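Local coordinates for superoxide dismutase [Ni] (Streptomyces coelicolor, PDB 1T6U), which catalyses the dismutation of superoxide to hydrogen peroxide and molecular oxygen at a nickel centre, working as a hollow homohexamer of four-helix-bundle subunits, at residues A[7-12]-A[60-65]; A[11-16]-A[52-57]; A[66-69]-A[74-77]; A[78-83]-A[101-106]. The protein carries 1 engineered substitution. One frame throughout, in Å; residues are numbered along the deposited sequence. Where two conformers were deposited one is given.

Interaction 1. Residues A[7-12]-A[60-65]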
loop_
_atom_site.group_PDB
_atom_site.type_symbol
_atom_site.label_atom_id
_atom_site.label_comp_id
_atom_site.label_asym_id
_atom_site.label_seq_id
_atom_site.Cartn_x
_atom_site.Cartn_y
_atom_site.Cartn_z
ATOM N N GLY A 7 2.938 21.632 5.585
ATOM C CA GLY A 7 3.911 22.355 6.383
ATOM C C GLY A 7 4.474 21.605 7.572
ATOM O O GLY A 7 5.258 22.215 8.303
ATOM N N VAL A 8 4.128 20.339 7.751
ATOM C CA VAL A 8 4.613 19.518 8.860
ATOM C C VAL A 8 5.729 18.585 8.381
ATOM O O VAL A 8 5.510 17.753 7.516
ATOM C CB VAL A 8 3.480 18.691 9.493
ATOM C CG1 VAL A 8 3.979 17.810 10.633
ATOM C CG2 VAL A 8 2.411 19.615 10.034
ATOM N N TYR A 9 6.899 18.767 8.962
ATOM C CA TYR A 9 8.032 17.883 8.699
ATOM C C TYR A 9 8.848 17.635 9.942
ATOM O O TYR A 9 8.970 18.505 10.797
ATOM C CB TYR A 9 9.034 18.469 7.686
ATOM C CG TYR A 9 8.443 18.804 6.341
ATOM C CD1 TYR A 9 7.847 20.024 6.128
ATOM C CD2 TYR A 9 8.476 17.881 5.322
ATOM C CE1 TYR A 9 7.311 20.297 4.887
ATOM C CE2 TYR A 9 7.952 18.144 4.088
ATOM C CZ TYR A 9 7.364 19.366 3.892
ATOM O OH TYR A 9 6.827 19.672 2.664
ATOM N N ASP A 10 9.472 16.460 10.025
ATOM C CA ASP A 10 10.421 16.172 11.089
ATOM C C ASP A 10 11.255 14.989 10.634
ATOM O O ASP A 10 10.681 13.934 10.325
ATOM C CB ASP A 10 9.729 15.888 12.401
ATOM C CG ASP A 10 10.638 15.903 13.601
ATOM O OD1 ASP A 10 11.785 15.470 13.472
ATOM O OD2 ASP A 10 10.237 16.342 14.705
ATOM N N PRO A 11 12.573 15.144 10.589
ATOM C CA PRO A 11 13.448 14.018 10.294
ATOM C C PRO A 11 13.284 12.841 11.251
ATOM O O PRO A 11 13.746 11.747 10.897
ATOM C CB PRO A 11 14.847 14.590 10.434
ATOM C CG PRO A 11 14.686 16.040 10.233
ATOM C CD PRO A 11 13.348 16.387 10.805
ATOM N N ALA A 12 12.636 12.992 12.384
ATOM C CA ALA A 12 12.302 11.885 13.252
ATOM C C ALA A 12 11.548 10.769 12.570
ATOM O O ALA A 12 11.653 9.618 12.967
ATOM C CB ALA A 12 11.373 12.373 14.348
ATOM N N SER A 60 13.018 16.614 -1.365
ATOM C CA SER A 60 12.272 17.202 -2.479
ATOM C C SER A 60 11.252 18.233 -2.040
ATOM O O SER A 60 10.933 19.194 -2.731
ATOM C CB SER A 60 11.521 16.145 -3.298
ATOM O OG SER A 60 10.577 15.427 -2.485
ATOM N N ASP A 61 10.657 18.033 -0.864
ATOM C CA ASP A 61 9.484 18.830 -0.503
ATOM C C ASP A 61 9.778 19.872 0.564
ATOM O O ASP A 61 9.243 20.960 0.448
ATOM C CB ASP A 61 8.380 17.879 -0.030
ATOM C CG ASP A 61 7.814 16.942 -1.081
ATOM O OD1 ASP A 61 8.327 16.831 -2.199
ATOM O OD2 ASP A 61 6.801 16.265 -0.757
ATOM N N TYR A 62 10.584 19.556 1.556
ATOM C CA TYR A 62 10.928 20.557 2.582
ATOM C C TYR A 62 12.030 21.471 2.114
ATOM O O TYR A 62 11.922 22.725 2.120
ATOM C CB TYR A 62 11.310 19.877 3.927
ATOM C CG TYR A 62 11.799 20.993 4.845
ATOM C CD1 TYR A 62 10.913 21.812 5.518
ATOM C CD2 TYR A 62 13.144 21.216 5.040
ATOM C CE1 TYR A 62 11.333 22.833 6.353
ATOM C CE2 TYR A 62 13.586 22.252 5.863
ATOM C CZ TYR A 62 12.680 23.060 6.531
ATOM O OH TYR A 62 13.077 24.082 7.362
ATOM N N PHE A 63 13.164 20.924 1.689
ATOM C CA PHE A 63 14.326 21.760 1.338
ATOM C C PHE A 63 14.095 22.479 0.018
ATOM O O PHE A 63 13.494 21.942 -0.917
ATOM C CB PHE A 63 15.588 20.895 1.318
ATOM C CG PHE A 63 16.090 20.483 2.709
ATOM C CD1 PHE A 63 16.148 19.149 3.117
ATOM C CD2 PHE A 63 16.516 21.459 3.609
ATOM C CE1 PHE A 63 16.629 18.747 4.354
ATOM C CE2 PHE A 63 16.998 21.070 4.825
ATOM C CZ PHE A 63 17.050 19.746 5.191
ATOM N N LYS A 64 14.577 23.720 -0.010
ATOM C CA LYS A 64 14.354 24.622 -1.133
ATOM C C LYS A 64 15.664 25.268 -1.577
ATOM O O LYS A 64 16.690 25.153 -0.935
ATOM C CB LYS A 64 13.420 25.753 -0.807
ATOM C CG LYS A 64 12.162 25.401 -0.077
ATOM C CD LYS A 64 10.969 25.190 -0.966
ATOM C CE LYS A 64 9.848 24.436 -0.251
ATOM N NZ LYS A 64 8.500 24.995 -0.541
ATOM N N PRO A 65 15.614 25.939 -2.720
ATOM C CA PRO A 65 16.848 26.501 -3.307
ATOM C C PRO A 65 17.807 27.234 -2.387
ATOM O O PRO A 65 19.047 27.090 -2.392
ATOM C CB PRO A 65 16.202 27.443 -4.350
ATOM C CG PRO A 65 15.107 26.530 -4.870
ATOM C CD PRO A 65 14.426 26.177 -3.556
#

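Interaction 2. Residues A[11-16]-A[52-57]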
loop_
_atom_site.group_PDB
_atom_site.type_symbol
_atom_site.label_atom_id
_atom_site.label_comp_id
_atom_site.label_asym_id
_atom_site.label_seq_id
_atom_site.Cartn_x
_atom_site.Cartn_y
_atom_site.Cartn_z
ATOM N N PRO A 11 12.573 15.144 10.589
ATOM C CA PRO A 11 13.448 14.018 10.294
ATOM C C PRO A 11 13.284 12.841 11.251
ATOM O O PRO A 11 13.746 11.747 10.897
ATOM C CB PRO A 11 14.847 14.590 10.434
ATOM C CG PRO A 11 14.686 16.040 10.233
ATOM C CD PRO A 11 13.348 16.387 10.805
ATOM N N ALA A 12 12.636 12.992 12.384
ATOM C CA ALA A 12 12.302 11.885 13.252
ATOM C C ALA A 12 11.548 10.769 12.570
ATOM O O ALA A 12 11.653 9.618 12.967
ATOM C CB ALA A 12 11.373 12.373 14.348
ATOM N N GLN A 13 10.755 11.021 11.525
ATOM C CA GLN A 13 10.056 9.953 10.823
ATOM C C GLN A 13 11.071 8.999 10.205
ATOM O O GLN A 13 10.942 7.789 10.384
ATOM C CB GLN A 13 9.081 10.489 9.753
ATOM C CG GLN A 13 8.011 11.431 10.282
ATOM C CD GLN A 13 6.925 11.660 9.247
ATOM O OE1 GLN A 13 7.066 12.468 8.295
ATOM N NE2 GLN A 13 5.802 10.968 9.412
ATOM N N ALA A 14 12.066 9.571 9.515
ATOM C CA ALA A 14 13.147 8.767 8.974
ATOM C C ALA A 14 13.962 8.118 10.084
ATOM O O ALA A 14 14.310 6.914 10.009
ATOM C CB ALA A 14 14.075 9.627 8.119
ATOM N N ARG A 15 14.311 8.879 11.136
ATOM C CA ARG A 15 15.119 8.349 12.207
ATOM C C ARG A 15 14.507 7.125 12.895
ATOM O O ARG A 15 15.193 6.121 13.136
ATOM C CB ARG A 15 15.361 9.437 13.289
ATOM C CG ARG A 15 16.366 8.945 14.345
ATOM C CD ARG A 15 16.542 9.947 15.452
ATOM N NE ARG A 15 15.323 9.890 16.275
ATOM C CZ ARG A 15 14.518 10.922 16.471
ATOM N NH1 ARG A 15 14.762 12.118 15.936
ATOM N NH2 ARG A 15 13.461 10.672 17.238
ATOM N N ILE A 16 13.200 7.207 13.197
ATOM C CA ILE A 16 12.643 6.078 13.940
ATOM C C ILE A 16 12.614 4.844 13.073
ATOM O O ILE A 16 12.853 3.755 13.593
ATOM C CB ILE A 16 11.238 6.488 14.451
ATOM C CG1 ILE A 16 11.260 7.683 15.409
ATOM C CG2 ILE A 16 10.513 5.281 15.022
ATOM C CD1 ILE A 16 9.993 8.507 15.570
ATOM N N LYS A 52 13.693 5.481 3.466
ATOM C CA LYS A 52 14.068 6.115 2.217
ATOM C C LYS A 52 13.018 7.115 1.746
ATOM O O LYS A 52 13.361 8.234 1.310
ATOM C CB LYS A 52 14.318 5.059 1.149
ATOM C CG LYS A 52 15.597 4.251 1.328
ATOM C CD LYS A 52 15.801 3.231 0.208
ATOM C CE LYS A 52 16.494 3.809 -0.993
ATOM N NZ LYS A 52 16.424 2.872 -2.162
ATOM N N HIS A 53 11.739 6.719 1.834
ATOM C CA HIS A 53 10.679 7.682 1.480
ATOM C C HIS A 53 10.755 8.979 2.285
ATOM O O HIS A 53 10.704 10.083 1.775
ATOM C CB HIS A 53 9.333 6.996 1.654
ATOM C CG HIS A 53 8.190 7.940 1.455
ATOM N ND1 HIS A 53 7.719 8.323 0.237
ATOM C CD2 HIS A 53 7.447 8.603 2.387
ATOM C CE1 HIS A 53 6.721 9.179 0.427
ATOM N NE2 HIS A 53 6.537 9.355 1.716
ATOM N N HIS A 54 10.887 8.818 3.625
ATOM C CA HIS A 54 10.934 10.001 4.467
ATOM C C HIS A 54 12.126 10.898 4.099
ATOM O O HIS A 54 11.999 12.111 4.061
ATOM C CB HIS A 54 10.969 9.593 5.939
ATOM C CG HIS A 54 9.750 8.899 6.405
ATOM N ND1 HIS A 54 8.484 9.395 6.190
ATOM C CD2 HIS A 54 9.643 7.763 7.109
ATOM C CE1 HIS A 54 7.640 8.544 6.754
ATOM N NE2 HIS A 54 8.306 7.529 7.316
ATOM N N VAL A 55 13.298 10.300 3.848
ATOM C CA VAL A 55 14.445 11.145 3.543
ATOM C C VAL A 55 14.230 11.828 2.206
ATOM O O VAL A 55 14.519 13.011 2.065
ATOM C CB VAL A 55 15.703 10.276 3.544
ATOM C CG1 VAL A 55 16.884 11.031 2.913
ATOM C CG2 VAL A 55 16.052 9.841 4.965
ATOM N N SER A 56 13.706 11.086 1.223
ATOM C CA SER A 56 13.487 11.672 -0.085
ATOM C C SER A 56 12.517 12.847 -0.004
ATOM O O SER A 56 12.704 13.892 -0.622
ATOM C CB SER A 56 12.989 10.581 -1.048
ATOM O OG SER A 56 12.909 11.102 -2.390
ATOM N N VAL A 57 11.425 12.706 0.768
ATOM C CA VAL A 57 10.450 13.773 0.939
ATOM C C VAL A 57 11.071 15.007 1.577
ATOM O O VAL A 57 10.799 16.141 1.178
ATOM C CB VAL A 57 9.268 13.216 1.773
ATOM C CG1 VAL A 57 8.435 14.342 2.361
ATOM C CG2 VAL A 57 8.390 12.274 0.933
HETATM O O HOH W 1 7.501 11.810 5.552
#

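Interaction 3. Residues A[66-69]-A[74-77]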
loop_
_atom_site.group_PDB
_atom_site.type_symbol
_atom_site.label_atom_id
_atom_site.label_comp_id
_atom_site.label_asym_id
_atom_site.label_seq_id
_atom_site.Cartn_x
_atom_site.Cartn_y
_atom_site.Cartn_z
ATOM N N PRO A 66 17.342 28.114 -1.512
ATOM C CA PRO A 66 18.255 28.814 -0.603
ATOM C C PRO A 66 19.006 27.875 0.311
ATOM O O PRO A 66 20.157 28.145 0.661
ATOM C CB PRO A 66 17.290 29.687 0.222
ATOM C CG PRO A 66 16.093 29.838 -0.659
ATOM C CD PRO A 66 15.945 28.522 -1.361
ATOM N N HIS A 67 18.331 26.774 0.674
ATOM C CA HIS A 67 19.002 25.777 1.500
ATOM C C HIS A 67 20.113 25.084 0.719
ATOM O O HIS A 67 21.217 24.831 1.232
ATOM C CB HIS A 67 17.950 24.784 2.013
ATOM C CG HIS A 67 16.781 25.308 2.770
ATOM N ND1 HIS A 67 15.507 24.831 2.601
ATOM C CD2 HIS A 67 16.651 26.287 3.702
ATOM C CE1 HIS A 67 14.660 25.448 3.372
ATOM N NE2 HIS A 67 15.341 26.366 4.065
ATOM N N PHE A 68 19.882 24.747 -0.563
ATOM C CA PHE A 68 20.877 24.089 -1.407
ATOM C C PHE A 68 22.047 25.026 -1.681
ATOM O O PHE A 68 23.164 24.539 -1.838
ATOM C CB PHE A 68 20.275 23.544 -2.710
ATOM C CG PHE A 68 19.205 22.510 -2.413
ATOM C CD1 PHE A 68 17.953 22.663 -2.936
ATOM C CD2 PHE A 68 19.446 21.412 -1.607
ATOM C CE1 PHE A 68 16.926 21.773 -2.719
ATOM C CE2 PHE A 68 18.404 20.526 -1.366
ATOM C CZ PHE A 68 17.143 20.713 -1.875
ATOM N N GLU A 69 21.817 26.328 -1.719
ATOM C CA GLU A 69 22.932 27.275 -1.867
ATOM C C GLU A 69 23.740 27.373 -0.567
ATOM O O GLU A 69 24.987 27.368 -0.602
ATOM C CB GLU A 69 22.366 28.612 -2.347
ATOM C CG GLU A 69 23.329 29.378 -3.246
ATOM C CD GLU A 69 23.151 30.866 -3.346
ATOM O OE1 GLU A 69 24.143 31.599 -3.071
ATOM O OE2 GLU A 69 22.060 31.366 -3.725
ATOM N N LEU A 74 24.394 19.272 0.634
ATOM C CA LEU A 74 23.134 18.658 1.028
ATOM C C LEU A 74 22.585 17.689 0.006
ATOM O O LEU A 74 22.133 16.593 0.327
ATOM C CB LEU A 74 22.112 19.772 1.323
ATOM C CG LEU A 74 20.758 19.241 1.808
ATOM C CD1 LEU A 74 20.874 18.283 3.003
ATOM C CD2 LEU A 74 19.821 20.390 2.175
ATOM N N HIS A 75 22.662 18.055 -1.278
ATOM C CA HIS A 75 22.243 17.099 -2.300
ATOM C C HIS A 75 22.968 15.769 -2.200
ATOM O O HIS A 75 22.337 14.713 -2.219
ATOM C CB HIS A 75 22.479 17.676 -3.712
ATOM C CG HIS A 75 21.533 18.721 -4.158
ATOM N ND1 HIS A 75 20.213 18.760 -3.791
ATOM C CD2 HIS A 75 21.706 19.776 -4.980
ATOM C CE1 HIS A 75 19.619 19.816 -4.373
ATOM N NE2 HIS A 75 20.525 20.449 -5.100
ATOM N N GLN A 76 24.298 15.816 -2.130
ATOM C CA GLN A 76 25.111 14.596 -2.028
ATOM C C GLN A 76 24.889 13.902 -0.708
ATOM O O GLN A 76 24.914 12.649 -0.672
ATOM C CB GLN A 76 26.595 14.884 -2.220
ATOM C CG GLN A 76 27.430 13.623 -2.338
ATOM C CD GLN A 76 27.161 12.823 -3.581
ATOM O OE1 GLN A 76 27.166 13.340 -4.698
ATOM N NE2 GLN A 76 26.907 11.524 -3.424
ATOM N N LEU A 77 24.667 14.653 0.352
ATOM C CA LEU A 77 24.356 14.042 1.629
ATOM C C LEU A 77 23.074 13.226 1.539
ATOM O O LEU A 77 23.038 12.080 2.016
ATOM C CB LEU A 77 24.253 15.112 2.699
ATOM C CG LEU A 77 23.706 14.641 4.059
ATOM C CD1 LEU A 77 24.646 13.616 4.652
ATOM C CD2 LEU A 77 23.538 15.882 4.927
#

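Interaction 4. Residues A[78-83]-A[101-106]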
loop_
_atom_site.group_PDB
_atom_site.type_symbol
_atom_site.label_atom_id
_atom_site.label_comp_id
_atom_site.label_asym_id
_atom_site.label_seq_id
_atom_site.Cartn_x
_atom_site.Cartn_y
_atom_site.Cartn_z
ATOM N N VAL A 78 22.025 13.781 0.940
ATOM C CA VAL A 78 20.770 13.010 0.868
ATOM C C VAL A 78 20.984 11.756 0.013
ATOM O O VAL A 78 20.522 10.671 0.360
ATOM C CB VAL A 78 19.641 13.888 0.338
ATOM C CG1 VAL A 78 18.402 13.063 0.030
ATOM C CG2 VAL A 78 19.306 15.009 1.340
ATOM N N ASN A 79 21.721 11.912 -1.099
ATOM C CA ASN A 79 21.990 10.750 -1.965
ATOM C C ASN A 79 22.747 9.661 -1.211
ATOM O O ASN A 79 22.373 8.499 -1.314
ATOM C CB ASN A 79 22.744 11.114 -3.238
ATOM C CG ASN A 79 22.630 10.053 -4.319
ATOM O OD1 ASN A 79 23.516 9.178 -4.435
ATOM N ND2 ASN A 79 21.568 10.139 -5.103
ATOM N N ASP A 80 23.777 10.054 -0.462
ATOM C CA ASP A 80 24.538 9.119 0.362
ATOM C C ASP A 80 23.695 8.464 1.474
ATOM O O ASP A 80 23.902 7.291 1.792
ATOM C CB ASP A 80 25.718 9.843 1.013
ATOM C CG ASP A 80 26.780 10.258 0.022
ATOM O OD1 ASP A 80 26.699 9.839 -1.146
ATOM O OD2 ASP A 80 27.714 11.003 0.356
ATOM N N THR A 81 22.779 9.239 2.020
ATOM C CA THR A 81 21.886 8.669 3.023
ATOM C C THR A 81 21.031 7.574 2.424
ATOM O O THR A 81 20.843 6.498 3.004
ATOM C CB THR A 81 20.977 9.775 3.573
ATOM O OG1 THR A 81 21.766 10.844 4.146
ATOM C CG2 THR A 81 20.084 9.272 4.693
ATOM N N LEU A 82 20.472 7.833 1.248
ATOM C CA LEU A 82 19.606 6.851 0.603
ATOM C C LEU A 82 20.396 5.612 0.245
ATOM O O LEU A 82 19.908 4.511 0.451
ATOM C CB LEU A 82 18.913 7.458 -0.622
ATOM C CG LEU A 82 17.913 8.563 -0.260
ATOM C CD1 LEU A 82 17.350 9.237 -1.504
ATOM C CD2 LEU A 82 16.728 8.087 0.574
ATOM N N LYS A 83 21.617 5.813 -0.244
ATOM C CA LYS A 83 22.489 4.687 -0.529
ATOM C C LYS A 83 22.831 3.903 0.733
ATOM O O LYS A 83 22.991 2.651 0.693
ATOM C CB LYS A 83 23.738 5.199 -1.284
ATOM C CG LYS A 83 23.441 5.525 -2.743
ATOM C CD LYS A 83 24.675 6.127 -3.428
ATOM C CE LYS A 83 24.560 6.042 -4.938
ATOM N NZ LYS A 83 23.346 6.720 -5.471
ATOM N N LEU A 101 21.815 5.921 10.276
ATOM C CA LEU A 101 21.458 6.870 11.344
ATOM C C LEU A 101 22.385 8.054 11.423
ATOM O O LEU A 101 21.951 9.201 11.672
ATOM C CB LEU A 101 21.437 6.141 12.707
ATOM C CG LEU A 101 20.173 5.267 12.909
ATOM C CD1 LEU A 101 20.423 4.265 14.025
ATOM C CD2 LEU A 101 18.930 6.114 13.168
ATOM N N ASP A 102 23.678 7.799 11.194
ATOM C CA ASP A 102 24.602 8.938 11.286
ATOM C C ASP A 102 24.389 9.896 10.136
ATOM O O ASP A 102 24.492 11.099 10.363
ATOM C CB ASP A 102 26.011 8.406 11.268
ATOM C CG ASP A 102 26.445 7.581 12.458
ATOM O OD1 ASP A 102 27.465 6.858 12.332
ATOM O OD2 ASP A 102 25.807 7.654 13.509
ATOM N N TYR A 103 24.087 9.363 8.947
ATOM C CA TYR A 103 23.726 10.253 7.848
ATOM C C TYR A 103 22.417 10.978 8.134
ATOM O O TYR A 103 22.317 12.207 7.911
ATOM C CB TYR A 103 23.579 9.503 6.542
ATOM C CG TYR A 103 24.849 9.180 5.820
ATOM C CD1 TYR A 103 25.179 7.875 5.493
ATOM C CD2 TYR A 103 25.706 10.209 5.431
ATOM C CE1 TYR A 103 26.333 7.560 4.818
ATOM C CE2 TYR A 103 26.867 9.871 4.761
ATOM C CZ TYR A 103 27.192 8.560 4.457
ATOM O OH TYR A 103 28.385 8.327 3.769
ATOM N N ILE A 104 21.398 10.306 8.624
ATOM C CA ILE A 104 20.170 11.017 8.981
ATOM C C ILE A 104 20.440 12.115 9.995
ATOM O O ILE A 104 19.828 13.190 9.962
ATOM C CB ILE A 104 19.097 10.022 9.488
ATOM C CG1 ILE A 104 18.624 9.112 8.354
ATOM C CG2 ILE A 104 17.944 10.748 10.153
ATOM C CD1 ILE A 104 17.907 7.840 8.774
ATOM N N ALA A 105 21.361 11.846 10.935
ATOM C CA ALA A 105 21.711 12.845 11.949
ATOM C C ALA A 105 22.315 14.110 11.369
ATOM O O ALA A 105 22.059 15.231 11.842
ATOM C CB ALA A 105 22.649 12.219 12.992
ATOM N N GLN A 106 23.112 13.968 10.316
ATOM C CA GLN A 106 23.603 15.136 9.581
ATOM C C GLN A 106 22.458 15.891 8.893
ATOM O O GLN A 106 22.471 17.115 8.952
ATOM C CB GLN A 106 24.679 14.729 8.579
ATOM C CG GLN A 106 25.872 14.022 9.164
ATOM C CD GLN A 106 26.949 13.669 8.152
ATOM O OE1 GLN A 106 27.207 14.459 7.231
ATOM N NE2 GLN A 106 27.615 12.531 8.247
#

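Interaction 1. Residues A[7-12]-A[60-65]
Y9 lays the face of its ring over the start of the Y62 side chain; it is the one residue of 7-12 that makes the contact, against Y62 and D61. CB of Y62 stands 3.7 Å from the centroid of the Y9 ring and almost on the ring normal, a CH-pi contact over the face. Beyond CB the ring of Y62 turns its edge toward that same face: the planes stand 62° apart with centroids 5.3 Å from each other, an edge-to-face pair whose closest carbons are CD1 of Y9 and CD1 of Y62 at 3.6 Å. Y62 reaches this position because its CG lies anti to the backbone N (chi1 173°). At the far end of the Y9 ring, the hydroxyl OH comes within 3.6 Å of CB of D61, with ring and carboxylate planes nearly perpendicular. Tyrosine suits position 9, being flat enough to lie on the helix end and long enough to reach D61, while its side chain passes about 5 Å from the bound nickel and about 4 Å from that of the metal ligand H1. The carboxylate of D61 is engaged by S60 OG and by K52 of a second subunit. The contact thus joins the loop that follows the nickel-binding N-terminal residues to the last turn of helix 34-62, and helix 94-115 flanks it, F111 meeting the Y62 ring and T114 hydrogen-bonding its hydroxyl.

Interaction 2. Residues A[11-16]-A[52-57]
Q13 and H54 meet with the aliphatic root of the glutamine over the imidazole: CB of Q13 lies 3.6 Å from the centroid of the H54 ring and almost on its normal, a CH-pi contact centred on the face. CG of H54 lies anti to the carbonyl carbon (chi1 -65°), which carries the ring toward Q13. Beside it the packing is close, and mostly between aliphatic carbons. CB of A14 touches CB of H54 at 3.8 Å and CG2 of V55 at 3.7 Å. Alanine suits this place: its single methyl is consistent with helix axes only 8.2 Å apart and with the CA atoms of A14 and H54 at 5.2 Å; branched V55 fills the space next to that methyl.

The polar side is looser and bridged by water. The Q13 chain runs extended past CG, and its amide plane is turned 33° from the imidazole. One water donates to OE1 of Q13 at 2.9 Å and also hydrogen-bonds ND1 of H54 at 2.7 Å, sitting at the edge of the imidazole in its plane. Histidine therefore serves twice, its face receiving a CH group and its edge holding water. An alanine in place of H54 would probably uncover CB of Q13 and leave the bridging water without its second partner.

Helices 12-30 and 34-62 run antiparallel here, 156° between their directions, as neighbours in the four-helix bundle. V55 continues inward to V78 and L82 of helix 74-89 and I107 of helix 94-115, whereas Q13 faces a third subunit, packing on I16 of that chain.

Interaction 3. Residues A[66-69]-A[74-77]
A helix-loop-helix connection, in which short helix 65-70 is joined by a brief loop to helix 74-89 and packs against its first turn, is closed by the aromatic pair F68 and H75. The two rings form an offset stack, centroids 4.0 Å apart and planes 29° from parallel; CE1 of H75 points over the F68 ring, though how closely it approaches is doubtful. H75 CG lies anti to its carbonyl carbon (chi1 -75°), a torsion that swings the imidazole back toward F68 although its CB does not aim there. The F68 ring likewise comes nearer than the start of its side chain suggests.

Each residue type fits its place. Phenylalanine offers a broad apolar face to a buried site, where W59 and F63 also touch it. Histidine can stack while keeping both nitrogens in use: ND1 hydrogen-bonds W59 NE1, and NE2 bonds OE1 of Q76 in a second subunit. Those two bonds fix the rotation of the imidazole, and the second places the pair at a subunit interface. An alanine at F68 would probably take away the surface on which H75 stacks and open a gap beside W59 and L74.

L74, the first residue of its helix, adds an aliphatic contact to the phenyl ring. Its CG stands anti to the backbone N, and its methyl CD2 reaches CE2 of F68 at 3.8 Å.

Interaction 4. Residues A[78-83]-A[101-106]
Y103 packs against D80 and T81 where two antiparallel helices of the four-helix bundle, 74-89 and 94-115, pass at 156° with axes 9.1 Å apart. The Y103 side chain, with CG anti to its carbonyl carbon (chi1 -80°), leans across helix 74-89 so that one ring face lies over the backbone between D80 and T81. CB of D80 approaches the ring from the same helix, 4.2 Å from the centroid, in a CH-pi contact. A tyrosine is well suited here: its long flat ring can cover a helix turn while its hydroxyl extends past D80 CB. The D80 carboxylate itself serves its own helix, accepting from Q76 NE2.

T81 divides its two branches by chemistry. OG1 lies anti to the carbonyl carbon and returns to L77 O, one turn back, which meets the hydroxyl's hydrogen-bonding need in a buried place; CG2 lies anti to the backbone N and faces the apolar bundle interior. The side chains of T81 and Y103 pass alongside one another, pointing opposite ways, with OG1 of T81 coming to 3.3 Å from CB of Y103. Further inward, beside A18 of helix 12-30, CG1 of I104 meets CG2 of T81 at 3.9 Å.

Overall arrangement
Interactions 2 and 4, both partly buried near the centre of the chain, are antiparallel helix pairs of the bundle, crossing at the same angle; V55 of one packs on V78 and L82 of the other, forming one apolar interior. Interactions 1 and 3 belong to the end of the subunit: the first is a surface contact beside the nickel site, the third a buried one away from it, and F63 links them by touching F68 and L74. Aromatic pairs mark these two, edge-to-face and offset, whereas in the bundle single rings, H54 and Y103, lie against CB carbons, beside A14 on V55 and T81 on I104. Interactions 1 and 2 share helix 34-62, interactions 3 and 4 helix 74-89.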